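Local coordinates for protein epoxyqueuosine reductase (Streptococcus thermophilus, PDB 5D6S) that belongs to the QueG family and binds cobalamin together with two iron-sulfur clusters, at residues A[368-377]-A[390-399]; A[253-261]-A[321-332]. All coordinates share one frame; numbering follows the deposited sequence.

Contact 1. Residues A[368-377]-A[390-399]. Unlike the reference sequence in segment 368-377: Gly-371 (reference Ala).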
loop_
_atom_site.group_PDB
_atom_site.type_symbol
_atom_site.label_atom_id
_atom_site.label_comp_id
_atom_site.label_asym_id
_atom_site.label_seq_id
_atom_site.Cartn_x
_atom_site.Cartn_y
_atom_site.Cartn_z
ATOM N N PRO A 368 -28.074 22.252 -8.377
ATOM C CA PRO A 368 -29.186 21.314 -8.413
ATOM C C PRO A 368 -30.487 21.936 -8.866
ATOM O O PRO A 368 -30.906 22.942 -8.321
ATOM C CB PRO A 368 -29.322 20.868 -6.939
ATOM C CG PRO A 368 -28.524 21.843 -6.151
ATOM C CD PRO A 368 -27.452 22.331 -7.046
ATOM N N ASP A 369 -31.137 21.299 -9.824
ATOM C CA ASP A 369 -32.505 21.656 -10.206
ATOM C C ASP A 369 -33.484 21.346 -9.061
ATOM O O ASP A 369 -33.122 20.710 -8.072
ATOM C CB ASP A 369 -32.927 20.933 -11.508
ATOM C CG ASP A 369 -33.031 19.400 -11.350
ATOM O OD1 ASP A 369 -32.057 18.773 -10.871
ATOM O OD2 ASP A 369 -34.061 18.808 -11.737
ATOM N N GLU A 370 -34.730 21.786 -9.218
ATOM C CA GLU A 370 -35.773 21.547 -8.222
ATOM C C GLU A 370 -36.067 20.057 -8.103
ATOM O O GLU A 370 -36.377 19.550 -7.018
ATOM C CB GLU A 370 -37.037 22.357 -8.572
ATOM C CG GLU A 370 -38.096 22.451 -7.470
ATOM C CD GLU A 370 -37.633 23.182 -6.203
ATOM O OE1 GLU A 370 -36.772 24.098 -6.292
ATOM O OE2 GLU A 370 -38.144 22.850 -5.108
ATOM N N GLY A 371 -35.964 19.327 -9.210
ATOM C CA GLY A 371 -36.207 17.872 -9.152
ATOM C C GLY A 371 -35.236 17.151 -8.219
ATOM O O GLY A 371 -35.595 16.177 -7.531
ATOM N N MET A 372 -33.979 17.585 -8.292
ATOM C CA MET A 372 -32.922 16.992 -7.509
ATOM C C MET A 372 -33.086 17.371 -6.060
ATOM O O MET A 372 -32.921 16.505 -5.180
ATOM C CB MET A 372 -31.545 17.418 -8.015
ATOM C CG MET A 372 -30.378 16.740 -7.286
ATOM S SD MET A 372 -30.132 14.955 -7.543
ATOM C CE MET A 372 -29.909 14.934 -9.325
ATOM N N LEU A 373 -33.442 18.626 -5.803
ATOM C CA LEU A 373 -33.714 19.036 -4.418
ATOM C C LEU A 373 -34.840 18.192 -3.805
ATOM O O LEU A 373 -34.746 17.756 -2.668
ATOM C CB LEU A 373 -34.053 20.516 -4.319
ATOM C CG LEU A 373 -32.932 21.466 -4.758
ATOM C CD1 LEU A 373 -33.426 22.897 -4.790
ATOM C CD2 LEU A 373 -31.719 21.350 -3.844
ATOM N N ASP A 374 -35.871 17.897 -4.587
ATOM C CA ASP A 374 -36.950 17.033 -4.103
ATOM C C ASP A 374 -36.447 15.588 -3.866
ATOM O O ASP A 374 -36.843 14.944 -2.892
ATOM C CB ASP A 374 -38.163 17.053 -5.056
ATOM C CG ASP A 374 -38.855 18.441 -5.137
ATOM O OD1 ASP A 374 -38.347 19.423 -4.538
ATOM O OD2 ASP A 374 -39.918 18.542 -5.813
ATOM N N TYR A 375 -35.575 15.080 -4.746
ATOM C CA TYR A 375 -35.023 13.716 -4.578
ATOM C C TYR A 375 -34.342 13.648 -3.237
ATOM O O TYR A 375 -34.596 12.737 -2.450
ATOM C CB TYR A 375 -34.010 13.366 -5.683
ATOM C CG TYR A 375 -33.201 12.114 -5.397
ATOM C CD1 TYR A 375 -33.801 10.867 -5.414
ATOM C CD2 TYR A 375 -31.849 12.171 -5.071
ATOM C CE1 TYR A 375 -33.095 9.698 -5.120
ATOM C CE2 TYR A 375 -31.121 10.999 -4.790
ATOM C CZ TYR A 375 -31.756 9.766 -4.820
ATOM O OH TYR A 375 -31.078 8.565 -4.563
ATOM N N MET A 376 -33.446 14.610 -3.011
ATOM C CA MET A 376 -32.574 14.630 -1.826
ATOM C C MET A 376 -33.392 14.866 -0.582
ATOM O O MET A 376 -33.257 14.139 0.386
ATOM C CB MET A 376 -31.494 15.722 -1.988
ATOM C CG MET A 376 -30.429 15.788 -0.911
ATOM S SD MET A 376 -29.429 14.312 -0.724
ATOM C CE MET A 376 -28.549 14.303 -2.298
ATOM N N ARG A 377 -34.265 15.871 -0.627
ATOM C CA ARG A 377 -35.162 16.159 0.491
ATOM C C ARG A 377 -35.906 14.888 0.896
ATOM O O ARG A 377 -36.152 14.646 2.077
ATOM C CB ARG A 377 -36.169 17.276 0.122
ATOM C CG ARG A 377 -37.003 17.823 1.285
ATOM C CD ARG A 377 -37.990 18.923 0.855
ATOM N NE ARG A 377 -37.363 20.005 0.064
ATOM C CZ ARG A 377 -37.542 20.220 -1.244
ATOM N NH1 ARG A 377 -38.354 19.444 -1.957
ATOM N NH2 ARG A 377 -36.910 21.227 -1.849
ATOM N N TRP A 390 -26.235 13.045 4.682
ATOM C CA TRP A 390 -27.446 13.650 4.158
ATOM C C TRP A 390 -27.679 15.038 4.738
ATOM O O TRP A 390 -27.986 15.971 3.995
ATOM C CB TRP A 390 -28.640 12.749 4.469
ATOM C CG TRP A 390 -29.974 13.279 4.074
ATOM C CD1 TRP A 390 -30.450 13.423 2.815
ATOM C CD2 TRP A 390 -31.018 13.692 4.948
ATOM N NE1 TRP A 390 -31.737 13.897 2.844
ATOM C CE2 TRP A 390 -32.109 14.072 4.143
ATOM C CE3 TRP A 390 -31.139 13.777 6.334
ATOM C CZ2 TRP A 390 -33.290 14.533 4.670
ATOM C CZ3 TRP A 390 -32.332 14.236 6.868
ATOM C CH2 TRP A 390 -33.388 14.601 6.042
ATOM N N GLU A 391 -27.577 15.168 6.054
ATOM C CA GLU A 391 -27.725 16.481 6.697
ATOM C C GLU A 391 -26.784 17.514 6.087
ATOM O O GLU A 391 -27.152 18.653 5.899
ATOM C CB GLU A 391 -27.469 16.385 8.196
ATOM C CG GLU A 391 -28.607 15.752 8.948
ATOM C CD GLU A 391 -28.262 15.441 10.399
ATOM O OE1 GLU A 391 -27.277 16.024 10.917
ATOM O OE2 GLU A 391 -28.987 14.608 11.016
ATOM N N LEU A 392 -25.562 17.102 5.799
ATOM C CA LEU A 392 -24.585 18.019 5.227
ATOM C C LEU A 392 -24.956 18.467 3.825
ATOM O O LEU A 392 -24.748 19.628 3.482
ATOM C CB LEU A 392 -23.184 17.386 5.211
ATOM C CG LEU A 392 -22.442 17.456 6.551
ATOM C CD1 LEU A 392 -21.332 16.416 6.642
ATOM C CD2 LEU A 392 -21.870 18.845 6.774
ATOM N N VAL A 393 -25.450 17.549 2.992
ATOM C CA VAL A 393 -25.818 17.915 1.614
ATOM C C VAL A 393 -27.016 18.836 1.682
ATOM O O VAL A 393 -27.014 19.908 1.120
ATOM C CB VAL A 393 -26.107 16.687 0.727
ATOM C CG1 VAL A 393 -26.724 17.124 -0.572
ATOM C CG2 VAL A 393 -24.823 15.909 0.449
ATOM N N CYS A 394 -28.032 18.414 2.415
ATOM C CA CYS A 394 -29.149 19.265 2.677
ATOM C C CYS A 394 -28.694 20.680 3.065
ATOM O O CYS A 394 -29.084 21.660 2.436
ATOM C CB CYS A 394 -30.033 18.637 3.735
ATOM S SG CYS A 394 -30.999 17.249 3.086
ATOM N N ALA A 395 -27.847 20.800 4.073
ATOM C CA ALA A 395 -27.394 22.120 4.515
ATOM C C ALA A 395 -26.695 22.883 3.405
ATOM O O ALA A 395 -26.887 24.088 3.248
ATOM C CB ALA A 395 -26.466 22.002 5.709
ATOM N N LYS A 396 -25.855 22.189 2.655
ATOM C CA LYS A 396 -25.152 22.791 1.528
ATOM C C LYS A 396 -26.138 23.277 0.442
ATOM O O LYS A 396 -25.860 24.217 -0.270
ATOM C CB LYS A 396 -24.175 21.765 0.968
ATOM C CG LYS A 396 -23.485 22.141 -0.324
ATOM C CD LYS A 396 -22.512 21.040 -0.699
ATOM C CE LYS A 396 -21.700 21.415 -1.923
ATOM N NZ LYS A 396 -20.500 20.545 -1.992
ATOM N N TRP A 397 -27.269 22.595 0.300
ATOM C CA TRP A 397 -28.243 22.921 -0.730
ATOM C C TRP A 397 -29.397 23.713 -0.158
ATOM O O TRP A 397 -30.434 23.852 -0.794
ATOM C CB TRP A 397 -28.769 21.639 -1.398
ATOM C CG TRP A 397 -27.785 20.939 -2.303
ATOM C CD1 TRP A 397 -26.548 21.347 -2.630
ATOM C CD2 TRP A 397 -28.017 19.725 -3.028
ATOM N NE1 TRP A 397 -25.968 20.460 -3.516
ATOM C CE2 TRP A 397 -26.858 19.455 -3.776
ATOM C CE3 TRP A 397 -29.102 18.860 -3.137
ATOM C CZ2 TRP A 397 -26.730 18.326 -4.582
ATOM C CZ3 TRP A 397 -28.988 17.749 -3.951
ATOM C CH2 TRP A 397 -27.804 17.489 -4.660
ATOM N N GLN A 398 -29.223 24.222 1.058
ATOM C CA GLN A 398 -30.160 25.180 1.621
ATOM C C GLN A 398 -31.555 24.582 1.709
ATOM O O GLN A 398 -32.556 25.274 1.565
ATOM C CB GLN A 398 -30.161 26.447 0.759
ATOM C CG GLN A 398 -30.244 27.752 1.536
ATOM C CD GLN A 398 -28.873 28.347 1.818
ATOM O OE1 GLN A 398 -28.137 28.690 0.892
ATOM N NE2 GLN A 398 -28.535 28.491 3.095
ATOM N N ILE A 399 -31.619 23.281 1.942
ATOM C CA ILE A 399 -32.880 22.623 2.218
ATOM C C ILE A 399 -33.129 22.757 3.704
ATOM O O ILE A 399 -32.573 21.999 4.491
ATOM C CB ILE A 399 -32.833 21.129 1.850
ATOM C CG1 ILE A 399 -32.737 20.976 0.328
ATOM C CG2 ILE A 399 -34.044 20.387 2.425
ATOM C CD1 ILE A 399 -32.287 19.610 -0.111
#
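Trp-397 and Met-376 form the centre of an antiparallel helix pair, 370-377 against the end of 384-396, in the C-terminal helical region of the chain, which probably has the HEAT-like fold of this family. The two short helical segments run at 150° to each other, and their axes come no closer than 10.7 Å, a separation bridged by large side chains. The indole of Trp-397, just past the end of its helix, is sandwiched. Pro-368 CG sits over one face in a CH-pi contact, 3.7 Å from the centroid of the five-membered ring, while Val-393 CG1, from the same segment as the indole, lies centred over the opposite face. Leu-373 CD2 approaches the six-membered ring obliquely, 3.7 Å from Trp-397 CE3, and Met-372 CG reaches the same ring at CZ3 and CH2.

Met-376 turns its CG opposite the backbone N (chi1 -174°) and then bends at both following torsions. The resulting hook touches Trp-397 CZ3 with CB and CE alike, each at 3.8 Å, and lets CE pack on Val-393 CG1 as well. Its sulfur meets the edge of Trp-390 as a Met-aromatic contact, SD lying 4.8 Å from the centroid of the five-membered ring.

A Schellman motif with Gln-398 at its C-prime position ends helix 384-396, and the following Ile-399 rests its CG2 against the aliphatic CG of Arg-377. The guanidinium is turned along its own helix, where Arg-377 NH1 forms a salt bridge to Asp-374 OD1 at 2.6 Å. The polar link across the pair is made by Trp-390, whose NE1 donates to Met-376 O at 2.9 Å and 169°; the oxygen lies in the indole plane, although the donor stands above the carbonyl plane.

Contact 2. Residues A[253-261]-A[321-332]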
loop_
_atom_site.group_PDB
_atom_site.type_symbol
_atom_site.label_atom_id
_atom_site.label_comp_id
_atom_site.label_asym_id
_atom_site.label_seq_id
_atom_site.Cartn_x
_atom_site.Cartn_y
_atom_site.Cartn_z
ATOM N N ARG A 253 -11.177 12.485 1.567
ATOM C CA ARG A 253 -11.933 12.178 0.366
ATOM C C ARG A 253 -11.412 12.983 -0.826
ATOM O O ARG A 253 -11.015 12.410 -1.866
ATOM C CB ARG A 253 -13.408 12.468 0.584
ATOM C CG ARG A 253 -14.040 11.621 1.691
ATOM C CD ARG A 253 -15.515 11.911 1.901
ATOM N NE ARG A 253 -16.024 11.331 3.134
ATOM C CZ ARG A 253 -17.253 11.519 3.597
ATOM N NH1 ARG A 253 -18.133 12.239 2.945
ATOM N NH2 ARG A 253 -17.614 10.966 4.717
ATOM N N LYS A 254 -11.399 14.303 -0.668
ATOM C CA LYS A 254 -10.927 15.193 -1.725
ATOM C C LYS A 254 -9.472 14.845 -2.110
ATOM O O LYS A 254 -9.090 14.863 -3.278
ATOM C CB LYS A 254 -11.033 16.623 -1.243
ATOM C CG LYS A 254 -11.110 17.649 -2.341
ATOM C CD LYS A 254 -11.151 19.050 -1.738
ATOM C CE LYS A 254 -10.870 20.127 -2.781
ATOM N NZ LYS A 254 -10.833 21.486 -2.170
ATOM N N LYS A 255 -8.688 14.447 -1.119
ATOM C CA LYS A 255 -7.265 14.272 -1.309
ATOM C C LYS A 255 -6.805 12.999 -1.987
ATOM O O LYS A 255 -5.677 12.957 -2.486
ATOM C CB LYS A 255 -6.546 14.407 0.033
ATOM C CG LYS A 255 -6.845 15.730 0.721
ATOM C CD LYS A 255 -5.954 15.943 1.926
ATOM C CE LYS A 255 -6.174 17.310 2.519
ATOM N NZ LYS A 255 -5.405 17.480 3.780
ATOM N N ILE A 256 -7.610 11.948 -1.988
ATOM C CA ILE A 256 -7.193 10.731 -2.704
ATOM C C ILE A 256 -7.357 10.950 -4.195
ATOM O O ILE A 256 -6.929 10.103 -4.995
ATOM C CB ILE A 256 -7.919 9.448 -2.287
ATOM C CG1 ILE A 256 -9.407 9.496 -2.624
ATOM C CG2 ILE A 256 -7.783 9.213 -0.793
ATOM C CD1 ILE A 256 -10.092 8.146 -2.515
ATOM N N LYS A 257 -7.921 12.106 -4.572
ATOM C CA LYS A 257 -8.153 12.458 -5.981
ATOM C C LYS A 257 -8.791 11.278 -6.660
ATOM O O LYS A 257 -9.890 10.890 -6.282
ATOM C CB LYS A 257 -6.858 12.897 -6.659
ATOM C CG LYS A 257 -6.312 14.232 -6.159
ATOM C CD LYS A 257 -5.234 14.753 -7.094
ATOM C CE LYS A 257 -5.092 16.272 -7.034
ATOM N NZ LYS A 257 -4.449 16.725 -5.775
ATOM N N THR A 258 -8.086 10.644 -7.583
ATOM C CA THR A 258 -8.606 9.438 -8.260
ATOM C C THR A 258 -7.815 8.188 -7.914
ATOM O O THR A 258 -8.016 7.142 -8.487
ATOM C CB THR A 258 -8.592 9.618 -9.798
ATOM O OG1 THR A 258 -7.248 9.835 -10.253
ATOM C CG2 THR A 258 -9.456 10.807 -10.192
ATOM N N VAL A 259 -6.917 8.291 -6.949
ATOM C CA VAL A 259 -6.112 7.142 -6.531
ATOM C C VAL A 259 -6.916 6.346 -5.522
ATOM O O VAL A 259 -6.997 6.744 -4.352
ATOM C CB VAL A 259 -4.763 7.571 -5.910
ATOM C CG1 VAL A 259 -3.948 6.353 -5.556
ATOM C CG2 VAL A 259 -3.961 8.421 -6.889
ATOM N N ILE A 260 -7.492 5.232 -5.978
ATOM C CA ILE A 260 -8.421 4.456 -5.172
ATOM C C ILE A 260 -7.781 3.364 -4.336
ATOM O O ILE A 260 -8.465 2.631 -3.633
ATOM C CB ILE A 260 -9.527 3.793 -6.021
ATOM C CG1 ILE A 260 -8.958 2.711 -6.919
ATOM C CG2 ILE A 260 -10.313 4.845 -6.796
ATOM C CD1 ILE A 260 -9.984 2.048 -7.816
ATOM N N TYR A 261 -6.470 3.255 -4.398
ATOM C CA TYR A 261 -5.727 2.315 -3.542
ATOM C C TYR A 261 -4.262 2.747 -3.397
ATOM O O TYR A 261 -3.542 2.892 -4.378
ATOM C CB TYR A 261 -5.785 0.881 -4.082
ATOM C CG TYR A 261 -5.266 -0.112 -3.079
ATOM C CD1 TYR A 261 -6.054 -0.510 -2.015
ATOM C CD2 TYR A 261 -3.966 -0.614 -3.155
ATOM C CE1 TYR A 261 -5.582 -1.390 -1.049
ATOM C CE2 TYR A 261 -3.491 -1.512 -2.208
ATOM C CZ TYR A 261 -4.306 -1.884 -1.143
ATOM O OH TYR A 261 -3.853 -2.740 -0.158
ATOM N N LEU A 321 -12.600 -0.671 -1.974
ATOM C CA LEU A 321 -12.294 -0.130 -3.290
ATOM C C LEU A 321 -13.486 0.535 -3.942
ATOM O O LEU A 321 -13.337 1.599 -4.516
ATOM C CB LEU A 321 -11.730 -1.227 -4.197
ATOM C CG LEU A 321 -10.498 -1.928 -3.603
ATOM C CD1 LEU A 321 -9.958 -2.947 -4.579
ATOM C CD2 LEU A 321 -9.416 -0.910 -3.272
ATOM N N GLN A 322 -14.677 -0.059 -3.841
ATOM C CA GLN A 322 -15.855 0.562 -4.438
ATOM C C GLN A 322 -16.213 1.863 -3.718
ATOM O O GLN A 322 -16.603 2.837 -4.359
ATOM C CB GLN A 322 -17.018 -0.419 -4.486
ATOM C CG GLN A 322 -16.741 -1.546 -5.481
ATOM C CD GLN A 322 -17.839 -2.592 -5.572
ATOM O OE1 GLN A 322 -18.581 -2.822 -4.612
ATOM N NE2 GLN A 322 -17.930 -3.251 -6.728
ATOM N N ARG A 323 -16.063 1.889 -2.390
ATOM C CA ARG A 323 -16.201 3.141 -1.667
ATOM C C ARG A 323 -15.275 4.199 -2.299
ATOM O O ARG A 323 -15.684 5.313 -2.569
ATOM C CB ARG A 323 -15.862 2.976 -0.150
ATOM C CG ARG A 323 -15.432 4.293 0.486
ATOM C CD ARG A 323 -15.413 4.378 1.992
ATOM N NE ARG A 323 -14.280 3.854 2.797
ATOM C CZ ARG A 323 -13.100 3.405 2.388
ATOM N NH1 ARG A 323 -12.723 3.367 1.120
ATOM N NH2 ARG A 323 -12.259 2.966 3.296
ATOM N N ASN A 324 -14.001 3.836 -2.461
ATOM C CA ASN A 324 -13.000 4.749 -2.981
ATOM C C ASN A 324 -13.333 5.202 -4.399
ATOM O O ASN A 324 -13.114 6.352 -4.762
ATOM C CB ASN A 324 -11.612 4.095 -2.984
ATOM C CG ASN A 324 -11.139 3.745 -1.594
ATOM O OD1 ASN A 324 -11.647 4.272 -0.610
ATOM N ND2 ASN A 324 -10.158 2.867 -1.501
ATOM N N ALA A 325 -13.892 4.295 -5.178
ATOM C CA ALA A 325 -14.250 4.595 -6.540
ATOM C C ALA A 325 -15.358 5.616 -6.571
ATOM O O ALA A 325 -15.361 6.510 -7.428
ATOM C CB ALA A 325 -14.660 3.313 -7.277
ATOM N N ILE A 326 -16.315 5.493 -5.650
ATOM C CA ILE A 326 -17.380 6.510 -5.526
ATOM C C ILE A 326 -16.742 7.847 -5.211
ATOM O O ILE A 326 -17.104 8.882 -5.778
ATOM C CB ILE A 326 -18.399 6.140 -4.460
ATOM C CG1 ILE A 326 -19.237 4.966 -4.956
ATOM C CG2 ILE A 326 -19.303 7.323 -4.162
ATOM C CD1 ILE A 326 -19.924 4.233 -3.839
ATOM N N ILE A 327 -15.738 7.816 -4.353
ATOM C CA ILE A 327 -15.050 9.035 -4.020
ATOM C C ILE A 327 -14.338 9.621 -5.241
ATOM O O ILE A 327 -14.337 10.844 -5.438
ATOM C CB ILE A 327 -14.101 8.825 -2.855
ATOM C CG1 ILE A 327 -14.928 8.547 -1.589
ATOM C CG2 ILE A 327 -13.238 10.058 -2.647
ATOM C CD1 ILE A 327 -14.146 7.959 -0.424
ATOM N N ALA A 328 -13.703 8.768 -6.028
ATOM C CA ALA A 328 -12.996 9.226 -7.221
ATOM C C ALA A 328 -13.982 9.889 -8.158
ATOM O O ALA A 328 -13.765 11.020 -8.609
ATOM C CB ALA A 328 -12.328 8.050 -7.925
ATOM N N LEU A 329 -15.086 9.193 -8.433
ATOM C CA LEU A 329 -16.144 9.767 -9.266
ATOM C C LEU A 329 -16.625 11.133 -8.756
ATOM O O LEU A 329 -16.895 12.029 -9.555
ATOM C CB LEU A 329 -17.322 8.818 -9.360
ATOM C CG LEU A 329 -16.999 7.616 -10.205
ATOM C CD1 LEU A 329 -18.125 6.597 -10.066
ATOM C CD2 LEU A 329 -16.799 7.997 -11.655
ATOM N N ALA A 330 -16.727 11.296 -7.438
ATOM C CA ALA A 330 -17.099 12.585 -6.914
ATOM C C ALA A 330 -15.986 13.628 -7.161
ATOM O O ALA A 330 -16.253 14.755 -7.543
ATOM C CB ALA A 330 -17.417 12.468 -5.440
ATOM N N ASN A 331 -14.735 13.235 -6.947
ATOM C CA ASN A 331 -13.599 14.111 -7.226
ATOM C C ASN A 331 -13.446 14.516 -8.694
ATOM O O ASN A 331 -12.940 15.595 -8.986
ATOM C CB ASN A 331 -12.303 13.464 -6.736
ATOM C CG ASN A 331 -12.186 13.520 -5.238
ATOM O OD1 ASN A 331 -12.886 14.323 -4.578
ATOM N ND2 ASN A 331 -11.329 12.675 -4.674
ATOM N N LEU A 332 -13.905 13.668 -9.610
ATOM C CA LEU A 332 -14.002 14.031 -11.013
ATOM C C LEU A 332 -15.276 14.795 -11.406
ATOM O O LEU A 332 -15.429 15.123 -12.586
ATOM C CB LEU A 332 -13.912 12.782 -11.882
ATOM C CG LEU A 332 -12.595 12.032 -11.755
ATOM C CD1 LEU A 332 -12.728 10.643 -12.344
ATOM C CD2 LEU A 332 -11.477 12.808 -12.438
#
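First torsions of -74° in Asn-331 and -63° in Asn-324 place each CG opposite its own carbonyl carbon and direct the two amides from helix 318-331 onto backbone carbonyls of 253-261. Asn-331 uses both hydrogens of one nitrogen: ND2 donates to Arg-253 O and to Lys-257 O, each 2.8 Å away. Both bonds are nearly straight and both acceptors lie in the amide plane, which fixes the rotation of the group. At Lys-257 O the donor lies on a lone pair in the carbonyl plane, whereas at Arg-253 O it is tilted from that plane. The amide thus spans the end of helix 250-255 and the type II' turn from Ile-256 to Val-259. Two turns earlier, Asn-324 ND2 reaches Ile-260 O at 2.7 Å by a more bent bond, from above the carbonyl plane, and also donates to Thr-242 O.

Apolar groups fill in between. Ile-256 carries CG1 between its backbone N and carbonyl carbon, and the Ile-256 and Ile-327 side chains cross at about a right angle, with Ile-256 CD1 3.7 Å from Ile-327 CG2. Ile-260 CG2 rests on Ala-328 CB at 4.0 Å, and Thr-258 CG2 packs against Leu-332 CD2 at 3.6 Å. At the other end Leu-321 CD2 approaches Tyr-261 CD1 obliquely, at 3.6 Å; the tyrosine side chain lies about 6 Å from the cobalamin. Arg-253 sends its guanidinium elsewhere, to Met-248 O, Glu-389 and the ring of Trp-359. Two side-chain amides thus supply donors to three backbone carbonyls of an irregular segment in a largely buried interface, a match that probably helps hold its shape.

Following the chain from the N terminus, residues 253-261, part of the 4Fe-4S double cluster binding domain, come first; contact 2 closes a loop of 59 residues when helix 318-331 returns to them. Helices 338-347 and 351-364 follow, and contact 1 then closes a short 12-residue loop at the C terminus. The two loops are in series, neither nesting nor crossing. The contacts do not touch: their centres lie about 22 Å apart and their nearest atoms about 6 Å. Contact 2 joins the cluster-binding part to the C-terminal helices, whereas contact 1 pairs the last two of these. Glu-389, on helix 384-396, connects the regions by its salt bridge to Arg-253.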